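Local coordinates for protein FAD-dependent oxidoreductase (Actinomadura kijaniata, PDB 3M9V) that is a flavin-dependent oxidoreductase of the acyl-CoA dehydrogenase family that binds dTDP and probably oxidises a dTDP-linked sugar in the biosynthesis of D-kijanose, at residues 53-56 and 57-61; 233-236 and 237-240; 335-338 and 339-343. All blocks are in the same frame, centred on the assembly; numbering follows the deposited sequence.

Contact 1: 53-56 and 57-61; sequences TDTF and DALRK
Leu59 CD1 sits over one face of the Phe56 ring, displaced toward the rim, with Phe56 CE1 4.2 Å from Leu59 CD1. The same methyl meets Thr55 CG2 at 4.0 Å, because Thr55 and Leu59 run side by side in the same direction one helical turn apart. On the next flank, the aliphatic part of Arg60 lies against the Phe56 carbonyl, with Arg60 CG 3.0 Å from Phe56 O. That oxygen also takes the Arg60 N-H in a nearly straight bond (164°). These are i to i+3 and i to i+4 contacts along the short helix 53-61 of the acyl-CoA dehydrogenase N-terminal, all-helical domain. A bend at chi3 (45°) turns the Arg60 guanidinium back along the helix, so that NH1 reaches Asp57 OD1 at 2.9 Å in a salt bridge whose hydrogen bond is weak. Arg60 NH2 continues to the carbonyl of Gly137. An alanine in place of Arg60 is likely to leave both the Asp57 carboxylate and the Gly137 carbonyl without these partners. Farther out, Phe51 meets the Phe56 ring, Thr98 and Ala101 of helix 96-118 pack on it, and Arg37 pairs with Asp54.

Contact 2: 233-236 and 237-240; sequences PIPA and DHVL
Pro235 sets its CG over one face of the His238 imidazole, a CH-pi contact in which that carbon stands 3.9 Å from the ring centroid and 24° off the normal. The approach is displaced toward the rim, with Pro235 CG 3.6 Å from His238 ND1. Residues 235-238 form a type I beta turn, which takes the chain out of strand 225-234 and into strand 239-241 in the beta domain of this acyl-CoA dehydrogenase relative. These two strands do not pair with each other: Ile234 bonds through its backbone to Trp163, while His238 bonds to Val200 on strand 196-202. The turn is closed by His238 N donating to Pro235 O at 2.9 Å, and the donor stands 47° out of the carbonyl plane. A second, weak i to i+3 bond, from Val239 N to Ala236 O, overlaps the first. Beneath the turn, Ile234 CG2, anti to its own backbone N, touches two neighbours, His238 CB at 3.7 Å and Val239 CG2 at 3.8 Å. The Ile234 and Val239 side chains cross at about a right angle, and Val201 and Leu165 add to the apolar packing around Ile234. On the outer side, helix 121-136 brings Arg122 against Asp237 and Arg129 against His238. Asp237 holds its CG between backbone N and carbonyl carbon (chi1 65°), which swings OD1 back to within 3.8 Å of Pro235 CB.

Contact 3: 335-338 and 339-343; sequences QMMR and HFQCA
Met337 SD lies among three atoms of the following turn: Gln341 NE2 at 3.5 Å, Gln341 CG at 3.7 Å and Phe340 CD2 at 3.8 Å. Its CG is anti to the backbone N (chi1 -176°), and bends at chi2 and chi3 then carry the thioether forward alongside Gln341, the two chains pointing the same way. Toward the Phe340 ring the sulfur comes obliquely, in a Met-aromatic contact. One face of that ring is met by Gln341 NE2, 3.3 Å above the ring plane and offset toward the rim. This amide is fixed from outside, OE1 accepting from Tyr389 N and NE2 donating to Pro388 O, so its rotation is set and both polar ends of a buried group are satisfied. This dense side of helix 329-362, in the helical C-terminal domain of the acyl-CoA dehydrogenase fold, faces helices 253-260 and 391-402, with Gln256, Thr257 and Phe397 on Met337.

Contacts within the helix are sparser on the partly exposed side, where Gln335, Arg338 and His339 lie. The His339 ring presents its edge to a carbonyl, CD2 standing 3.2 Å from Gln335 O. Arg338 NE and Cys342 SG are 4.2 Å apart, and the guanidinium looks instead to the second subunit, where it forms a salt bridge with Asp301. His339 ND1 likewise hydrogen-bonds to Tyr305 OH of that subunit, while Gln335 NE2 turns back to Glu331.

Each contact belongs to a separate part of the fold: contact 1 to an N-terminal helix, contact 2 to a turn in the beta region, contact 3 to a long C-terminal helix. Their centres are 29 Å apart for contacts 1 and 2 and 33 Å apart for the other two pairs, and none touches another. Contact 3 borders the nucleotide pocket: the Met336 side chain is about 6 Å from the bound thymidine diphosphate, and that of Met337 about 4 Å from the side chain of Gln256. Val239 of contact 2 is farther off, its side chain about 12 Å from the nucleotide. The Phe56 side chain of contact 1 lies about 9 Å from that of Ser173, which binds FMN in another structure of this protein; no flavin is bound to this chain here.

Contact 1: 53-56 and 57-61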
loop_
_atom_site.group_PDB
_atom_site.type_symbol
_atom_site.label_atom_id
_atom_site.label_comp_id
_atom_site.label_asym_id
_atom_site.label_seq_id
_atom_site.Cartn_x
_atom_site.Cartn_y
_atom_site.Cartn_z
ATOM N N THR A 53 31.611 23.809 -0.596
ATOM C CA THR A 53 31.782 25.248 -0.784
ATOM C C THR A 53 32.260 25.548 -2.198
ATOM O O THR A 53 31.906 26.580 -2.764
ATOM C CB THR A 53 32.801 25.851 0.200
ATOM O OG1 THR A 53 34.007 25.085 0.119
ATOM C CG2 THR A 53 32.258 25.820 1.630
ATOM N N ASP A 54 33.020 24.635 -2.790
ATOM C CA ASP A 54 33.537 24.877 -4.145
ATOM C C ASP A 54 32.475 24.837 -5.240
ATOM O O ASP A 54 32.566 25.520 -6.276
ATOM C CB ASP A 54 34.613 23.844 -4.538
ATOM C CG ASP A 54 34.231 22.414 -4.160
ATOM O OD1 ASP A 54 34.415 21.447 -4.936
ATOM O OD2 ASP A 54 33.705 22.260 -3.039
ATOM N N THR A 55 31.447 24.017 -5.035
ATOM C CA THR A 55 30.377 24.035 -6.031
ATOM C C THR A 55 29.715 25.403 -5.999
ATOM O O THR A 55 29.360 25.972 -7.040
ATOM C CB THR A 55 29.317 22.984 -5.634
ATOM O OG1 THR A 55 29.919 21.701 -5.829
ATOM C CG2 THR A 55 28.069 23.163 -6.484
ATOM N N PHE A 56 29.495 25.908 -4.787
ATOM C CA PHE A 56 28.811 27.195 -4.660
ATOM C C PHE A 56 29.678 28.354 -5.111
ATOM O O PHE A 56 29.179 29.299 -5.732
ATOM C CB PHE A 56 28.198 27.397 -3.272
ATOM C CG PHE A 56 26.900 26.649 -3.175
ATOM C CD1 PHE A 56 25.690 27.284 -3.459
ATOM C CD2 PHE A 56 26.914 25.281 -2.909
ATOM C CE1 PHE A 56 24.493 26.542 -3.454
ATOM C CE2 PHE A 56 25.721 24.546 -2.917
ATOM C CZ PHE A 56 24.513 25.182 -3.185
ATOM N N ASP A 57 30.986 28.244 -4.886
ATOM C CA ASP A 57 31.840 29.272 -5.490
ATOM C C ASP A 57 31.672 29.293 -7.008
ATOM O O ASP A 57 31.525 30.359 -7.596
ATOM C CB ASP A 57 33.320 29.145 -5.110
ATOM C CG ASP A 57 33.589 29.512 -3.666
ATOM O OD1 ASP A 57 32.800 30.237 -3.021
ATOM O OD2 ASP A 57 34.608 29.029 -3.134
ATOM N N ALA A 58 31.670 28.137 -7.667
ATOM C CA ALA A 58 31.465 28.149 -9.117
ATOM C C ALA A 58 30.109 28.702 -9.570
ATOM O O ALA A 58 30.021 29.378 -10.601
ATOM C CB ALA A 58 31.713 26.747 -9.705
ATOM N N LEU A 59 29.035 28.429 -8.829
ATOM C CA LEU A 59 27.722 28.894 -9.280
ATOM C C LEU A 59 27.629 30.408 -9.132
ATOM O O LEU A 59 27.011 31.085 -9.960
ATOM C CB LEU A 59 26.587 28.234 -8.489
ATOM C CG LEU A 59 26.473 26.703 -8.590
ATOM C CD1 LEU A 59 25.543 26.076 -7.544
ATOM C CD2 LEU A 59 26.075 26.246 -10.000
ATOM N N ARG A 60 28.228 30.915 -8.055
ATOM C CA ARG A 60 28.299 32.353 -7.792
ATOM C C ARG A 60 28.973 33.100 -8.938
ATOM O O ARG A 60 28.384 34.024 -9.487
ATOM C CB ARG A 60 29.026 32.674 -6.480
ATOM C CG ARG A 60 28.289 32.152 -5.252
ATOM C CD ARG A 60 29.096 32.276 -3.966
ATOM N NE ARG A 60 29.721 33.590 -3.866
ATOM C CZ ARG A 60 31.034 33.806 -3.872
ATOM N NH1 ARG A 60 31.900 32.802 -3.932
ATOM N NH2 ARG A 60 31.488 35.051 -3.803
ATOM N N LYS A 61 30.178 32.684 -9.314
ATOM C CA LYS A 61 30.916 33.457 -10.299
ATOM C C LYS A 61 30.306 33.257 -11.682
ATOM O O LYS A 61 30.455 34.119 -12.549
ATOM C CB LYS A 61 32.420 33.178 -10.245
ATOM C CG LYS A 61 32.792 31.706 -10.328
ATOM C CD LYS A 61 34.276 31.510 -10.649
ATOM C CE LYS A 61 34.531 31.646 -12.154
ATOM N NZ LYS A 61 34.791 33.051 -12.597
#

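Contact 2: 233-236 and 237-240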
loop_
_atom_site.group_PDB
_atom_site.type_symbol
_atom_site.label_atom_id
_atom_site.label_comp_id
_atom_site.label_asym_id
_atom_site.label_seq_id
_atom_site.Cartn_x
_atom_site.Cartn_y
_atom_site.Cartn_z
ATOM N N PRO A 233 22.744 43.946 16.554
ATOM C CA PRO A 233 22.168 45.237 16.203
ATOM C C PRO A 233 21.670 45.210 14.762
ATOM O O PRO A 233 22.445 44.924 13.853
ATOM C CB PRO A 233 23.378 46.180 16.324
ATOM C CG PRO A 233 24.561 45.269 16.074
ATOM C CD PRO A 233 24.173 44.065 16.889
ATOM N N ILE A 234 20.389 45.492 14.564
ATOM C CA ILE A 234 19.855 45.600 13.214
ATOM C C ILE A 234 19.260 46.988 13.028
ATOM O O ILE A 234 18.376 47.383 13.793
ATOM C CB ILE A 234 18.672 44.615 12.968
ATOM C CG1 ILE A 234 18.859 43.267 13.683
ATOM C CG2 ILE A 234 18.357 44.563 11.471
ATOM C CD1 ILE A 234 19.872 42.382 13.051
ATOM N N PRO A 235 19.712 47.700 11.988
ATOM C CA PRO A 235 19.160 49.005 11.658
ATOM C C PRO A 235 17.726 48.920 11.121
ATOM O O PRO A 235 17.330 47.900 10.554
ATOM C CB PRO A 235 20.139 49.547 10.617
ATOM C CG PRO A 235 20.786 48.351 10.007
ATOM C CD PRO A 235 20.783 47.279 11.067
ATOM N N ALA A 236 16.933 49.970 11.328
ATOM C CA ALA A 236 15.501 49.952 11.009
ATOM C C ALA A 236 15.201 49.629 9.544
ATOM O O ALA A 236 14.186 49.015 9.213
ATOM C CB ALA A 236 14.862 51.294 11.398
ATOM N N ASP A 237 16.094 50.024 8.646
ATOM C CA ASP A 237 15.812 49.786 7.238
ATOM C C ASP A 237 16.305 48.415 6.781
ATOM O O ASP A 237 16.452 48.155 5.585
ATOM C CB ASP A 237 16.461 50.890 6.405
ATOM C CG ASP A 237 17.979 50.870 6.490
ATOM O OD1 ASP A 237 18.571 50.062 7.243
ATOM O OD2 ASP A 237 18.594 51.696 5.783
ATOM N N HIS A 238 16.627 47.562 7.744
ATOM C CA HIS A 238 16.958 46.171 7.441
ATOM C C HIS A 238 15.932 45.218 8.043
ATOM O O HIS A 238 16.197 44.031 8.257
ATOM C CB HIS A 238 18.345 45.832 7.964
ATOM C CG HIS A 238 19.424 46.416 7.121
ATOM N ND1 HIS A 238 20.745 46.054 7.241
ATOM C CD2 HIS A 238 19.368 47.334 6.131
ATOM C CE1 HIS A 238 21.460 46.721 6.354
ATOM N NE2 HIS A 238 20.647 47.502 5.664
ATOM N N VAL A 239 14.760 45.785 8.305
ATOM C CA VAL A 239 13.662 45.055 8.924
ATOM C C VAL A 239 12.393 45.206 8.087
ATOM O O VAL A 239 11.932 46.339 7.902
ATOM C CB VAL A 239 13.416 45.583 10.339
ATOM C CG1 VAL A 239 12.230 44.864 10.951
ATOM C CG2 VAL A 239 14.675 45.341 11.170
ATOM N N LEU A 240 11.856 44.099 7.569
ATOM C CA LEU A 240 10.520 44.110 6.975
ATOM C C LEU A 240 9.470 43.743 8.028
ATOM O O LEU A 240 9.333 42.577 8.385
ATOM C CB LEU A 240 10.451 43.144 5.789
ATOM C CG LEU A 240 11.585 43.065 4.754
ATOM C CD1 LEU A 240 11.747 41.616 4.317
ATOM C CD2 LEU A 240 11.386 43.918 3.509
#

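Contact 3: 335-338 and 339-343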
loop_
_atom_site.group_PDB
_atom_site.type_symbol
_atom_site.label_atom_id
_atom_site.label_comp_id
_atom_site.label_asym_id
_atom_site.label_seq_id
_atom_site.Cartn_x
_atom_site.Cartn_y
_atom_site.Cartn_z
ATOM N N GLN A 335 -5.822 28.569 -2.088
ATOM C CA GLN A 335 -5.748 27.673 -3.224
ATOM C C GLN A 335 -4.297 27.285 -3.483
ATOM O O GLN A 335 -4.021 26.136 -3.783
ATOM C CB GLN A 335 -6.376 28.341 -4.448
ATOM C CG GLN A 335 -7.875 28.187 -4.317
ATOM C CD GLN A 335 -8.602 28.631 -5.557
ATOM O OE1 GLN A 335 -8.173 28.407 -6.692
ATOM N NE2 GLN A 335 -9.747 29.267 -5.336
ATOM N N MET A 336 -3.370 28.231 -3.376
ATOM C CA MET A 336 -1.972 27.906 -3.630
ATOM C C MET A 336 -1.471 26.866 -2.636
ATOM O O MET A 336 -0.866 25.872 -3.033
ATOM C CB MET A 336 -1.122 29.165 -3.621
ATOM C CG MET A 336 -1.406 30.045 -4.848
ATOM S SD MET A 336 -0.372 31.534 -4.875
ATOM C CE MET A 336 1.259 30.858 -5.141
ATOM N N MET A 337 -1.816 27.040 -1.368
ATOM C CA MET A 337 -1.372 26.117 -0.338
ATOM C C MET A 337 -1.999 24.717 -0.442
ATOM O O MET A 337 -1.381 23.684 -0.184
ATOM C CB MET A 337 -1.581 26.759 1.041
ATOM C CG MET A 337 -1.053 25.892 2.169
ATOM S SD MET A 337 0.759 25.699 2.155
ATOM C CE MET A 337 1.487 27.322 2.267
ATOM N N ARG A 338 -3.255 24.674 -0.857
ATOM C CA ARG A 338 -3.937 23.412 -1.100
ATOM C C ARG A 338 -3.303 22.642 -2.269
ATOM O O ARG A 338 -3.041 21.456 -2.138
ATOM C CB ARG A 338 -5.411 23.691 -1.417
ATOM C CG ARG A 338 -6.198 22.406 -1.737
ATOM C CD ARG A 338 -6.683 21.776 -0.440
ATOM N NE ARG A 338 -7.773 20.794 -0.545
ATOM C CZ ARG A 338 -9.067 21.095 -0.553
ATOM N NH1 ARG A 338 -9.460 22.358 -0.513
ATOM N NH2 ARG A 338 -9.979 20.139 -0.621
ATOM N N HIS A 339 -3.060 23.270 -3.413
ATOM C CA HIS A 339 -2.262 22.605 -4.439
ATOM C C HIS A 339 -0.923 22.104 -3.910
ATOM O O HIS A 339 -0.594 20.955 -4.194
ATOM C CB HIS A 339 -1.936 23.496 -5.640
ATOM C CG HIS A 339 -3.095 23.703 -6.570
ATOM N ND1 HIS A 339 -3.432 22.801 -7.558
ATOM C CD2 HIS A 339 -3.993 24.716 -6.660
ATOM C CE1 HIS A 339 -4.465 23.267 -8.243
ATOM N NE2 HIS A 339 -4.837 24.416 -7.704
ATOM N N PHE A 340 -0.170 22.947 -3.196
ATOM C CA PHE A 340 1.130 22.598 -2.603
ATOM C C PHE A 340 0.958 21.380 -1.696
ATOM O O PHE A 340 1.648 20.360 -1.838
ATOM C CB PHE A 340 1.717 23.806 -1.847
ATOM C CG PHE A 340 3.077 23.613 -1.212
ATOM C CD1 PHE A 340 3.919 22.538 -1.518
ATOM C CD2 PHE A 340 3.517 24.535 -0.254
ATOM C CE1 PHE A 340 5.188 22.400 -0.914
ATOM C CE2 PHE A 340 4.752 24.376 0.411
ATOM C CZ PHE A 340 5.596 23.300 0.067
ATOM N N GLN A 341 0.068 21.481 -0.714
ATOM C CA GLN A 341 -0.012 20.382 0.242
ATOM C C GLN A 341 -0.551 19.035 -0.279
ATOM O O GLN A 341 -0.121 17.974 0.176
ATOM C CB GLN A 341 -0.672 20.810 1.552
ATOM C CG GLN A 341 0.044 22.056 2.123
ATOM C CD GLN A 341 1.459 21.733 2.587
ATOM O OE1 GLN A 341 1.694 20.692 3.218
ATOM N NE2 GLN A 341 2.402 22.640 2.318
ATOM N N CYS A 342 -1.515 19.065 -1.189
ATOM C CA CYS A 342 -2.019 17.838 -1.799
ATOM C C CYS A 342 -0.842 17.129 -2.479
ATOM O O CYS A 342 -0.650 15.933 -2.300
ATOM C CB CYS A 342 -3.057 18.167 -2.886
ATOM S SG CYS A 342 -4.640 18.482 -2.091
ATOM N N ALA A 343 -0.091 17.890 -3.263
ATOM C CA ALA A 343 1.043 17.333 -4.026
ATOM C C ALA A 343 2.184 16.868 -3.126
ATOM O O ALA A 343 2.804 15.834 -3.379
ATOM C CB ALA A 343 1.575 18.329 -5.076
#